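2-oxoglutarate carboxylase small subunit (Hydrogenobacter thermophilus, PDB 7KCT) is the biotin carboxylase-type subunit of a two-part carboxylase, built round an ATP-grasp domain, and here holds adenosine-5'-diphosphate, magnesium and bicarbonate. Local coordinates at residues E296-T299 against R300-E304; G313-I316 against V317-Q320; K437-D441 against G442-T446; V267-A270 against A271-G275; A407-R410 against M411-A414. One frame throughout, in Å; residues are numbered along the deposited sequence.

Contact 1. Residues E296-T299 against R300-E304; sequences EMNT and RIQVE. With MG (magnesium ion), chain E; ADP (adenosine-5'-diphosphate), chain D; ADP (adenosine-5'-diphosphate), chain C.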
# COMPACT_ATOMS: atom_id res chain seq x y z
N GLU A 296 16.23 26.29 -7.08
CA GLU A 296 16.79 25.36 -8.06
C GLU A 296 15.65 24.55 -8.66
O GLU A 296 14.58 24.45 -8.07
CB GLU A 296 17.87 24.41 -7.49
CG GLU A 296 17.36 23.13 -6.82
CD GLU A 296 18.39 21.97 -6.81
OE1 GLU A 296 19.49 22.10 -7.39
OE2 GLU A 296 18.08 20.93 -6.19
N MET A 297 15.90 24.00 -9.84
CA MET A 297 14.93 23.14 -10.50
C MET A 297 15.59 21.78 -10.67
O MET A 297 16.78 21.71 -10.94
CB MET A 297 14.51 23.67 -11.87
CG MET A 297 13.45 22.80 -12.53
SD MET A 297 12.70 23.41 -14.06
CE MET A 297 11.19 22.40 -14.03
N ASN A 298 14.84 20.70 -10.50
CA ASN A 298 15.35 19.35 -10.76
C ASN A 298 14.58 18.86 -11.99
O ASN A 298 13.36 18.75 -11.93
CB ASN A 298 15.13 18.39 -9.58
CG ASN A 298 16.10 18.62 -8.42
OD1 ASN A 298 15.75 18.40 -7.26
ND2 ASN A 298 17.32 19.00 -8.74
N THR A 299 15.28 18.61 -13.08
CA THR A 299 14.64 18.28 -14.35
C THR A 299 14.53 16.76 -14.51
O THR A 299 15.13 16.16 -15.41
CB THR A 299 15.41 18.90 -15.51
OG1 THR A 299 16.75 18.43 -15.49
CG2 THR A 299 15.42 20.42 -15.40
N ARG A 300 13.79 16.14 -13.59
CA ARG A 300 13.72 14.68 -13.46
C ARG A 300 12.68 14.36 -12.40
O ARG A 300 12.19 15.24 -11.68
CB ARG A 300 15.08 14.10 -13.10
CG ARG A 300 15.75 14.76 -11.86
CD ARG A 300 16.74 13.84 -11.15
NE ARG A 300 17.41 14.44 -9.99
CZ ARG A 300 16.93 14.44 -8.74
NH1 ARG A 300 15.75 13.88 -8.45
NH2 ARG A 300 17.66 15.01 -7.77
N ILE A 301 12.32 13.07 -12.32
CA ILE A 301 11.54 12.59 -11.18
C ILE A 301 12.40 12.72 -9.93
O ILE A 301 13.63 12.66 -9.99
CB ILE A 301 11.11 11.13 -11.40
CG1 ILE A 301 9.95 10.76 -10.49
CG2 ILE A 301 12.31 10.17 -11.20
CD1 ILE A 301 8.61 11.31 -10.89
N GLN A 302 11.77 12.94 -8.79
CA GLN A 302 12.46 12.92 -7.51
C GLN A 302 12.06 11.71 -6.65
O GLN A 302 10.96 11.18 -6.75
CB GLN A 302 12.13 14.19 -6.72
CG GLN A 302 12.58 15.46 -7.35
CD GLN A 302 12.29 16.64 -6.44
OE1 GLN A 302 11.14 16.89 -6.11
NE2 GLN A 302 13.33 17.31 -5.99
N VAL A 303 12.94 11.39 -5.70
CA VAL A 303 12.71 10.31 -4.75
C VAL A 303 11.32 10.37 -4.14
O VAL A 303 10.61 9.36 -4.07
CB VAL A 303 13.80 10.38 -3.65
CG1 VAL A 303 13.50 9.45 -2.45
CG2 VAL A 303 15.16 9.99 -4.26
N GLU A 304 10.89 11.57 -3.74
CA GLU A 304 9.72 11.77 -2.92
C GLU A 304 8.44 12.00 -3.72
O GLU A 304 7.40 12.39 -3.13
CB GLU A 304 9.99 12.95 -1.96
CG GLU A 304 10.27 14.33 -2.66
CD GLU A 304 11.77 14.67 -2.94
OE1 GLU A 304 12.64 13.78 -3.02
OE2 GLU A 304 12.09 15.88 -3.08
MG MG E . 17.98 20.47 -4.18
PB ADP D . 15.73 14.08 -4.63
O1B ADP D . 15.17 13.15 -5.70
O2B ADP D . 14.83 14.86 -3.71
O3B ADP D . 16.99 14.79 -5.01
PA ADP D . 18.06 12.96 -3.26
O1A ADP D . 18.70 11.88 -2.46
O2A ADP D . 18.68 14.34 -3.43
O3A ADP D . 16.48 13.03 -3.30
O5' ADP D . 18.58 12.29 -5.04
C5' ADP D . 18.81 10.82 -5.02
C4' ADP D . 20.02 10.40 -5.72
O4' ADP D . 20.46 11.25 -6.75
C3' ADP D . 21.12 10.39 -4.51
O3' ADP D . 21.93 9.36 -4.68
C2' ADP D . 21.75 11.80 -4.84
O2' ADP D . 23.06 11.86 -4.54
C1' ADP D . 21.70 11.67 -6.39
N9 ADP D . 21.68 12.99 -7.14
C8 ADP D . 20.84 14.12 -6.96
N7 ADP D . 21.13 15.14 -7.80
C5 ADP D . 22.15 14.66 -8.58
C6 ADP D . 22.88 15.26 -9.63
N6 ADP D . 22.58 16.54 -10.04
N1 ADP D . 23.88 14.57 -10.26
C2 ADP D . 24.12 13.30 -9.76
N3 ADP D . 23.52 12.59 -8.77
C4 ADP D . 22.51 13.32 -8.19
PB ADP C . 21.10 20.52 -3.93
O1B ADP C . 22.30 19.82 -3.39
O2B ADP C . 19.66 20.23 -3.58
O3B ADP C . 21.24 21.01 -5.36
PA ADP C . 19.90 22.95 -3.18
O1A ADP C . 18.49 22.53 -3.35
O2A ADP C . 20.25 24.38 -3.57
O3A ADP C . 21.26 22.18 -3.16
O5' ADP C . 19.72 23.37 -1.35
C5' ADP C . 20.19 22.30 -0.45
C4' ADP C . 19.46 22.56 0.80
O4' ADP C . 20.23 23.61 1.43
C3' ADP C . 18.09 23.07 0.58
O3' ADP C . 17.13 22.02 0.70
C2' ADP C . 17.97 23.93 1.84
O2' ADP C . 17.83 23.10 3.06
C1' ADP C . 19.32 24.55 1.99
N9 ADP C . 19.40 25.86 1.28
C8 ADP C . 19.62 26.12 -0.08
N7 ADP C . 19.65 27.46 -0.32
C5 ADP C . 19.41 28.06 0.92
C6 ADP C . 19.31 29.41 1.33
N6 ADP C . 19.45 30.41 0.41
N1 ADP C . 19.04 29.74 2.62
C2 ADP C . 18.93 28.68 3.45
N3 ADP C . 19.01 27.36 3.22
C4 ADP C . 19.26 27.08 1.91
O HOH W 1 17.33 18.36 -5.04
O HOH W 2 17.42 19.71 -2.50

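Contact 2. Residues G313-I316 against V317-Q320; sequences GVDI and VKWQ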
# COMPACT_ATOMS: atom_id res chain seq x y z
N GLY A 313 -3.81 11.50 -6.63
CA GLY A 313 -4.19 10.36 -7.44
C GLY A 313 -3.53 10.27 -8.80
O GLY A 313 -3.89 9.40 -9.60
N VAL A 314 -2.53 11.09 -9.10
CA VAL A 314 -1.88 11.09 -10.40
C VAL A 314 -0.63 10.20 -10.33
O VAL A 314 0.27 10.44 -9.54
CB VAL A 314 -1.52 12.53 -10.82
CG1 VAL A 314 -0.70 12.56 -12.07
CG2 VAL A 314 -2.80 13.33 -11.02
N ASP A 315 -0.58 9.17 -11.19
CA ASP A 315 0.61 8.29 -11.28
C ASP A 315 1.67 8.98 -12.14
O ASP A 315 1.60 8.96 -13.37
CB ASP A 315 0.19 6.95 -11.87
CG ASP A 315 1.30 5.96 -11.91
OD1 ASP A 315 2.49 6.39 -12.01
OD2 ASP A 315 0.98 4.76 -11.89
N ILE A 316 2.64 9.63 -11.50
CA ILE A 316 3.58 10.49 -12.22
C ILE A 316 4.51 9.69 -13.15
O ILE A 316 4.82 10.13 -14.27
CB ILE A 316 4.37 11.33 -11.22
CG1 ILE A 316 3.47 12.29 -10.45
CG2 ILE A 316 5.49 12.02 -11.96
CD1 ILE A 316 4.18 12.80 -9.13
N VAL A 317 5.03 8.56 -12.69
CA VAL A 317 5.94 7.78 -13.52
C VAL A 317 5.22 7.22 -14.75
O VAL A 317 5.76 7.22 -15.86
CB VAL A 317 6.60 6.66 -12.69
CG1 VAL A 317 7.49 5.78 -13.54
CG2 VAL A 317 7.44 7.26 -11.59
N LYS A 318 4.03 6.64 -14.56
CA LYS A 318 3.29 6.16 -15.72
C LYS A 318 3.05 7.30 -16.71
O LYS A 318 3.17 7.11 -17.93
CB LYS A 318 1.97 5.52 -15.27
CG LYS A 318 1.32 4.68 -16.36
CD LYS A 318 0.05 3.97 -15.91
CE LYS A 318 0.31 2.82 -14.99
NZ LYS A 318 -0.93 1.98 -14.81
N TRP A 319 2.73 8.51 -16.20
CA TRP A 319 2.52 9.66 -17.09
C TRP A 319 3.82 10.05 -17.78
O TRP A 319 3.79 10.41 -18.97
CB TRP A 319 1.91 10.86 -16.32
CG TRP A 319 0.43 10.73 -16.35
CD1 TRP A 319 -0.40 10.43 -15.30
CD2 TRP A 319 -0.42 10.80 -17.52
NE1 TRP A 319 -1.69 10.28 -15.75
CE2 TRP A 319 -1.73 10.54 -17.10
CE3 TRP A 319 -0.19 11.10 -18.87
CZ2 TRP A 319 -2.82 10.55 -17.98
CZ3 TRP A 319 -1.26 11.12 -19.74
CH2 TRP A 319 -2.56 10.84 -19.30
N GLN A 320 4.96 10.01 -17.09
CA GLN A 320 6.22 10.23 -17.79
C GLN A 320 6.27 9.38 -19.05
O GLN A 320 6.63 9.85 -20.13
CB GLN A 320 7.41 9.91 -16.88
CG GLN A 320 7.92 11.03 -15.96
CD GLN A 320 9.11 10.57 -15.16
OE1 GLN A 320 9.04 9.57 -14.42
NE2 GLN A 320 10.24 11.21 -15.38
O HOH W 3 -2.81 8.63 -12.96
O HOH W 4 -1.50 4.27 -12.79

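Contact 3. Residues K437-D441 against G442-T446; sequences KDFRD and GKFTT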
# COMPACT_ATOMS: atom_id res chain seq x y z
N LYS A 437 6.65 16.30 19.78
CA LYS A 437 5.54 17.26 19.82
C LYS A 437 5.68 18.32 18.73
O LYS A 437 4.69 18.71 18.13
CB LYS A 437 5.44 17.98 21.16
CG LYS A 437 4.18 18.82 21.42
CD LYS A 437 4.38 19.64 22.71
CE LYS A 437 2.96 20.09 23.25
NZ LYS A 437 1.99 20.47 22.24
N ASP A 438 6.88 18.87 18.53
CA ASP A 438 7.03 19.89 17.50
C ASP A 438 6.63 19.33 16.13
O ASP A 438 5.83 19.93 15.41
CB ASP A 438 8.46 20.39 17.50
CG ASP A 438 8.73 21.42 18.61
OD1 ASP A 438 7.78 21.85 19.30
OD2 ASP A 438 9.91 21.80 18.79
N PHE A 439 7.16 18.16 15.75
CA PHE A 439 6.78 17.64 14.44
C PHE A 439 5.28 17.46 14.33
O PHE A 439 4.65 17.91 13.36
CB PHE A 439 7.51 16.34 14.14
CG PHE A 439 7.16 15.77 12.80
CD1 PHE A 439 7.79 16.20 11.66
CD2 PHE A 439 6.18 14.80 12.68
CE1 PHE A 439 7.43 15.68 10.39
CE2 PHE A 439 5.84 14.25 11.43
CZ PHE A 439 6.45 14.71 10.29
N ARG A 440 4.66 16.88 15.35
CA ARG A 440 3.22 16.67 15.34
C ARG A 440 2.45 17.98 15.20
O ARG A 440 1.32 17.97 14.69
CB ARG A 440 2.78 15.94 16.61
CG ARG A 440 3.07 14.44 16.68
CD ARG A 440 2.36 13.84 17.92
NE ARG A 440 0.90 14.06 17.94
CZ ARG A 440 0.02 13.22 17.42
NH1 ARG A 440 0.46 12.12 16.83
NH2 ARG A 440 -1.28 13.46 17.48
N ASP A 441 3.02 19.10 15.66
CA ASP A 441 2.31 20.37 15.56
C ASP A 441 2.63 21.14 14.29
O ASP A 441 2.11 22.25 14.11
CB ASP A 441 2.61 21.24 16.79
CG ASP A 441 1.97 20.70 18.07
OD1 ASP A 441 0.90 20.05 17.98
OD2 ASP A 441 2.54 20.92 19.17
N GLY A 442 3.46 20.59 13.39
CA GLY A 442 3.82 21.28 12.17
C GLY A 442 5.04 22.16 12.22
O GLY A 442 5.40 22.73 11.18
N LYS A 443 5.68 22.27 13.40
CA LYS A 443 6.76 23.21 13.63
C LYS A 443 8.11 22.54 13.35
O LYS A 443 8.79 22.03 14.25
CB LYS A 443 6.62 23.77 15.05
CG LYS A 443 5.16 24.18 15.41
CD LYS A 443 5.02 24.48 16.93
CE LYS A 443 3.76 25.37 17.24
NZ LYS A 443 2.46 24.94 16.55
N PHE A 444 8.49 22.54 12.08
CA PHE A 444 9.82 22.08 11.70
C PHE A 444 10.39 22.96 10.61
O PHE A 444 9.67 23.39 9.71
CB PHE A 444 9.81 20.59 11.24
CG PHE A 444 8.66 20.22 10.34
CD1 PHE A 444 7.47 19.77 10.88
CD2 PHE A 444 8.76 20.33 8.96
CE1 PHE A 444 6.40 19.42 10.08
CE2 PHE A 444 7.68 19.96 8.13
CZ PHE A 444 6.50 19.52 8.69
N THR A 445 11.70 23.15 10.68
CA THR A 445 12.49 23.85 9.68
C THR A 445 13.64 22.95 9.24
O THR A 445 13.81 21.83 9.73
CB THR A 445 13.07 25.18 10.23
OG1 THR A 445 14.20 24.90 11.05
CG2 THR A 445 12.04 25.97 10.99
N THR A 446 14.47 23.44 8.33
CA THR A 446 15.60 22.63 7.88
C THR A 446 16.64 22.40 8.96
O THR A 446 17.48 21.49 8.80
CB THR A 446 16.30 23.30 6.68
OG1 THR A 446 16.76 24.60 7.07
CG2 THR A 446 15.28 23.43 5.56

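Contact 4. Residues V267-A270 against A271-G275; sequences VVKA and AKEIG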
# COMPACT_ATOMS: atom_id res chain seq x y z
N VAL A 267 4.92 28.75 -11.28
CA VAL A 267 5.83 27.71 -11.75
C VAL A 267 5.36 27.17 -13.09
O VAL A 267 6.17 26.91 -13.97
CB VAL A 267 6.00 26.57 -10.72
CG1 VAL A 267 6.62 27.09 -9.46
CG2 VAL A 267 4.71 25.91 -10.45
N VAL A 268 4.05 27.01 -13.27
CA VAL A 268 3.55 26.57 -14.57
C VAL A 268 4.00 27.55 -15.65
O VAL A 268 4.67 27.18 -16.62
CB VAL A 268 2.02 26.43 -14.53
CG1 VAL A 268 1.42 26.27 -15.96
CG2 VAL A 268 1.63 25.24 -13.74
N LYS A 269 3.71 28.85 -15.44
CA LYS A 269 4.10 29.89 -16.40
C LYS A 269 5.57 29.80 -16.75
O LYS A 269 5.95 29.91 -17.91
CB LYS A 269 3.78 31.28 -15.83
CG LYS A 269 4.10 32.46 -16.79
CD LYS A 269 3.83 33.84 -16.15
CE LYS A 269 4.43 34.96 -17.00
NZ LYS A 269 4.01 34.84 -18.43
N ALA A 270 6.42 29.62 -15.76
CA ALA A 270 7.84 29.55 -16.06
C ALA A 270 8.19 28.26 -16.79
O ALA A 270 9.08 28.24 -17.64
CB ALA A 270 8.63 29.73 -14.78
N ALA A 271 7.51 27.16 -16.45
CA ALA A 271 7.73 25.88 -17.13
C ALA A 271 7.36 25.97 -18.61
O ALA A 271 8.11 25.50 -19.48
CB ALA A 271 6.90 24.79 -16.44
N LYS A 272 6.21 26.55 -18.91
CA LYS A 272 5.82 26.76 -20.30
C LYS A 272 6.81 27.66 -21.02
O LYS A 272 7.13 27.42 -22.19
CB LYS A 272 4.42 27.36 -20.37
CG LYS A 272 3.32 26.43 -20.01
CD LYS A 272 2.03 27.21 -19.78
CE LYS A 272 0.79 26.32 -19.93
NZ LYS A 272 0.32 26.30 -21.37
N GLU A 273 7.34 28.68 -20.34
CA GLU A 273 8.26 29.60 -21.01
C GLU A 273 9.51 28.89 -21.50
O GLU A 273 10.06 29.24 -22.54
CB GLU A 273 8.67 30.76 -20.08
CG GLU A 273 7.64 31.87 -19.91
CD GLU A 273 8.19 33.08 -19.14
OE1 GLU A 273 9.38 33.47 -19.33
OE2 GLU A 273 7.43 33.65 -18.34
N ILE A 274 10.02 27.93 -20.73
CA ILE A 274 11.22 27.22 -21.17
C ILE A 274 10.87 25.94 -21.93
O ILE A 274 11.75 25.11 -22.19
CB ILE A 274 12.17 26.92 -19.99
CG1 ILE A 274 11.54 25.96 -18.99
CG2 ILE A 274 12.61 28.19 -19.29
CD1 ILE A 274 12.48 25.54 -17.87
N GLY A 275 9.61 25.78 -22.28
CA GLY A 275 9.14 24.59 -22.96
C GLY A 275 9.40 23.30 -22.21
O GLY A 275 9.96 22.36 -22.78

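Contact 5. Residues A407-R410 against M411-A414; sequences AVDR and MRSA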
# COMPACT_ATOMS: atom_id res chain seq x y z
N ALA A 407 -2.12 10.78 9.90
CA ALA A 407 -1.01 10.42 9.04
C ALA A 407 0.25 10.20 9.86
O ALA A 407 0.98 9.22 9.65
CB ALA A 407 -0.79 11.52 7.99
N VAL A 408 0.49 11.08 10.83
CA VAL A 408 1.62 10.90 11.75
C VAL A 408 1.49 9.58 12.52
O VAL A 408 2.47 8.82 12.65
CB VAL A 408 1.72 12.10 12.70
CG1 VAL A 408 2.84 11.88 13.70
CG2 VAL A 408 1.96 13.40 11.92
N ASP A 409 0.30 9.33 13.08
CA ASP A 409 0.06 8.11 13.86
C ASP A 409 0.23 6.88 12.98
O ASP A 409 0.88 5.90 13.37
CB ASP A 409 -1.35 8.12 14.45
CG ASP A 409 -1.60 9.26 15.46
OD1 ASP A 409 -0.66 9.73 16.14
OD2 ASP A 409 -2.77 9.66 15.59
N ARG A 410 -0.26 6.96 11.74
CA ARG A 410 -0.14 5.83 10.82
C ARG A 410 1.32 5.57 10.47
O ARG A 410 1.73 4.41 10.38
CB ARG A 410 -0.96 6.11 9.56
CG ARG A 410 -0.82 5.06 8.47
CD ARG A 410 -2.04 5.22 7.54
NE ARG A 410 -3.21 4.72 8.25
CZ ARG A 410 -4.47 5.07 8.02
NH1 ARG A 410 -4.78 6.00 7.12
NH2 ARG A 410 -5.43 4.51 8.74
N MET A 411 2.12 6.62 10.28
CA MET A 411 3.54 6.44 9.97
C MET A 411 4.33 5.91 11.17
O MET A 411 5.19 5.03 11.03
CB MET A 411 4.15 7.76 9.48
CG MET A 411 5.65 7.70 9.25
SD MET A 411 6.20 6.62 7.88
CE MET A 411 5.76 7.61 6.48
N ARG A 412 4.13 6.50 12.35
CA ARG A 412 4.75 5.95 13.56
C ARG A 412 4.48 4.44 13.68
O ARG A 412 5.38 3.66 13.97
CB ARG A 412 4.19 6.66 14.78
CG ARG A 412 4.84 6.26 16.14
CD ARG A 412 3.99 6.63 17.36
NE ARG A 412 2.64 6.00 17.36
CZ ARG A 412 1.49 6.67 17.25
NH1 ARG A 412 1.49 7.98 17.12
NH2 ARG A 412 0.32 6.03 17.28
N SER A 413 3.24 4.02 13.48
CA SER A 413 2.85 2.62 13.66
C SER A 413 3.44 1.71 12.58
O SER A 413 3.72 0.54 12.85
CB SER A 413 1.33 2.48 13.65
OG SER A 413 0.79 3.14 14.76
N ALA A 414 3.50 2.20 11.35
CA ALA A 414 4.15 1.45 10.29
C ALA A 414 5.63 1.27 10.59
O ALA A 414 6.15 0.15 10.54
CB ALA A 414 3.94 2.17 8.95

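Contact 1. Residues E296-T299 against R300-E304
Asn298 lays its amide over one face of the Arg300 guanidinium. The two side chains run the same way, and their planes are only 18° apart, so the groups stack. Asn298 CG sits 4.0 Å above the guanidinium plane, shifted toward the rim. This is the packed part of the contact. Gln302 crosses Asn298 at about a right angle, its amide turned 57° from that of Asn298. Its NE2 gives a weak hydrogen bond to Asn298 OD1 at 2.9 Å. The Gln302 amide is held further: OE1 accepts from Arg235, and the same NE2 also donates to Glu283. An inverse gamma turn centred on Thr299 brings Arg300 N weakly onto Asn298 O. The stretch leaves strand 292-298 of the ATP-grasp domain, and both of its ends reach nucleotide. Arg300 is extended from CG to NE. Its NH1 donates to Ile301 O almost in the guanidinium plane, which fixes the rotation of the group. NH1 also reaches O1B of one adenosine-5'-diphosphate, and NH2 bonds O3B of the same phosphate at 2.8 Å. Val303 N adds a third bond, to O1B at 2.8 Å. Toward the magnesium ion the two segments pack less closely and waters enter, though the site is still buried. Glu296 OE2 binds this ion at 2.1 Å together with Glu283, two phosphate oxygens of the second adenosine-5'-diphosphate and two waters. Asn298 ND2 adds a weak hydrogen bond to the same Glu296 OE2. One metal-bound water donates to Asn298 OD1 at 2.7 Å, linking the ion to the amide stack.

Contact 2. Residues G313-I316 against V317-Q320
Val317 N lies 3.4 Å from Asp315 OD1 at the start of helix 316-324. The CB of Val317 is turned away from the preceding loop, and its side chain packs on Arg25, Val26 and Ala29 of helix 20-32. Lys318 follows. Its backbone N donates to Asp315 OD1 at 3.0 Å in a nearly straight bond of 166°, and it meets this oxygen from above the carboxylate plane. Asp315 is therefore the N-cap of the helix. Its CG stands opposite its own backbone N (chi1 -176°), which carries the carboxylate forward to the first turn. Arg25 makes a salt bridge to the same OD1, so a charge and a helix N-H share one oxygen. OD2 faces the Lys318 chain and lies 3.6 Å from Lys318 CB. The ammonium is too far for a direct salt bridge here. A water donates to Asp315 OD2 and accepts weakly from Lys318 NZ, while Glu32 pairs with NZ directly. Trp319 N then donates to Asp315 O at 3.1 Å. The same carbonyl oxygen lies at the indole edge, 3.1 Å from Trp319 CD1. Val314 CG1 touches CD1 obliquely at 3.9 Å, the two side chains crossing at about a right angle. A second water accepts from Asp315 N and, weakly, from Trp319 NE1. Last comes Gln320, whose N bonds Ile316 O at 2.8 Å. Its CG rests against the same oxygen, and its OE1 accepts from His87.

Contact 3. Residues K437-D441 against G442-T446
Phe439 and Phe444 meet through one side of each ring. The planes are 26° apart, but the rings are slid so far that they barely overlap, with centroids 5.1 Å apart. Phe439 CE1 lies over a face of the Phe444 ring. The closest carbons are Phe439 CD1 and Phe444 CD1, at 3.7 Å. In Phe444, CG stands between the backbone N and the carbonyl carbon (chi1 43°), which turns the ring back toward the helix it follows. Trp404 also meets Phe439, and Lys215 makes a cation-pi contact with Phe444. The backbone between the two rings forms a Schellman motif at the C-terminal end of the 437-441 helix. Gly442 takes positive phi there, a backbone shape that suits glycine. Gly442 N donates to Phe439 O at 2.9 Å. Lys443 N reaches further back, to Asp438 O at 3.1 Å. Asp441 N bonds that same oxygen from the opposite face of its carbonyl plane. On the outer side the charged chains lie differently. Lys443 runs back along Asp441, its NZ 3.7 Å from Asp441 CB, but its ammonium is not in contact with the carboxylate. Asp441 OD2 instead uses its syn lone pair for Lys437 NZ, a salt bridge of 3.2 Å. Asp438 OD2 is hydrogen-bonded to His452. Further on, Thr445 OG1 caps Arg447 N ahead of helix 448-451, and Thr446 touches an adenosine-5'-diphosphate.

Contact 4. Residues V267-A270 against A271-G275
Glu273 reaches back along the last turn of helix 257-273 toward Lys269. Its CB lies 3.5 Å from Ala270 O. CG comes closer to the backbone, 3.3 Å from Lys269 O, because it stands opposite its own carbonyl carbon (chi1 -78°). CD is still near that oxygen. At the tip, OE2 touches Lys269 CE at 3.5 Å and makes a long salt bridge of 3.6 Å to Lys269 NZ. The lysine is extended until its last torsion, which bends NZ. This pair is on the exposed side of the helix. One residue earlier, Lys272 runs beside Val268 in the same direction, and its CD is 4.0 Å from Val268 CG1. Its NZ ends on Gly227 O. Beneath these chains the backbone is regular: Lys272 N bonds Val268 O at 2.8 Å, and Ile274 N still reaches Ala270 O. Gly275, with positive phi, then ends the helix in a Schellman motif. The helix packs against the sheet and a neighbouring helix: Val267 on strand 278-286, Val268 and Ala271 on strand 229-236, and Ala270 and Ile274 on helix 124-133.

Contact 5. Residues A407-R410 against M411-A414
Asp409 and Arg412 are brought together by two different first torsions. Asp409 CG stands opposite its carbonyl carbon (chi1 -63°). Arg412 CG stands opposite its backbone N (chi1 -175°), and the chain then bends at chi3 to turn the guanidinium back. The result is an i to i+3 salt bridge on one face of helix 404-417, in the biotin carboxylase C-terminal domain. Arg412 NH1 donates to Asp409 OD1 at 2.9 Å. It meets the oxygen on the anti side and somewhat out of the carboxylate plane. The two side chains point the same way, with carboxylate and guanidinium planes 50° apart. Arg440 of helix 437-441 also pairs with Asp409 OD1, so two arginines share this oxygen and would probably favour its negative charge. Arg412 NH2 instead bonds Lys31 O of the second subunit. The backbone below is regular helix. Arg412 N donates to Val408 O at 2.9 Å, and Ala414 N to Arg410 O at 3.0 Å. Ser413 N donates to Asp409 O at 3.0 Å, and Ser413 OG lies 3.1 Å from the same oxygen. On the inner side Met411 bends at chi2 and chi3. Its CB lies 3.5 Å from Ala407 O, and its end turns away to pack on strands 341-351 and 393-401. Arg410 bonds Trp400 O through NH1 and forms a salt bridge with Glu32 of the second subunit through NH2. Asp409 O sits over the centre of one face of the Arg412 guanidinium, 3.9 Å above its plane.

How the contacts relate
Along the chain the order is contact 4, contact 1, contact 2, contact 5, contact 3. The first three belong to the ATP-grasp part of the chain. Contact 1 covers the end of strand 292-298 and the loop after it. Contact 4 ends a helix packed on the same antiparallel sheet, with centres about 15 Å apart. Contact 2 touches contact 1 where Ile301 CD1 meets Ile316 CG2 at 3.4 Å. Contacts 3 and 5 belong to the C-terminal domain and touch through Phe439 and Arg440, which both pack on Val408. Contacts 2 and 5 are about 25 Å apart between centres within one chain, but across the dimer Arg410 of contact 5 packs on Lys318 of the second subunit. The nucleotide-binding loop is thus linked by packing to a subunit interface.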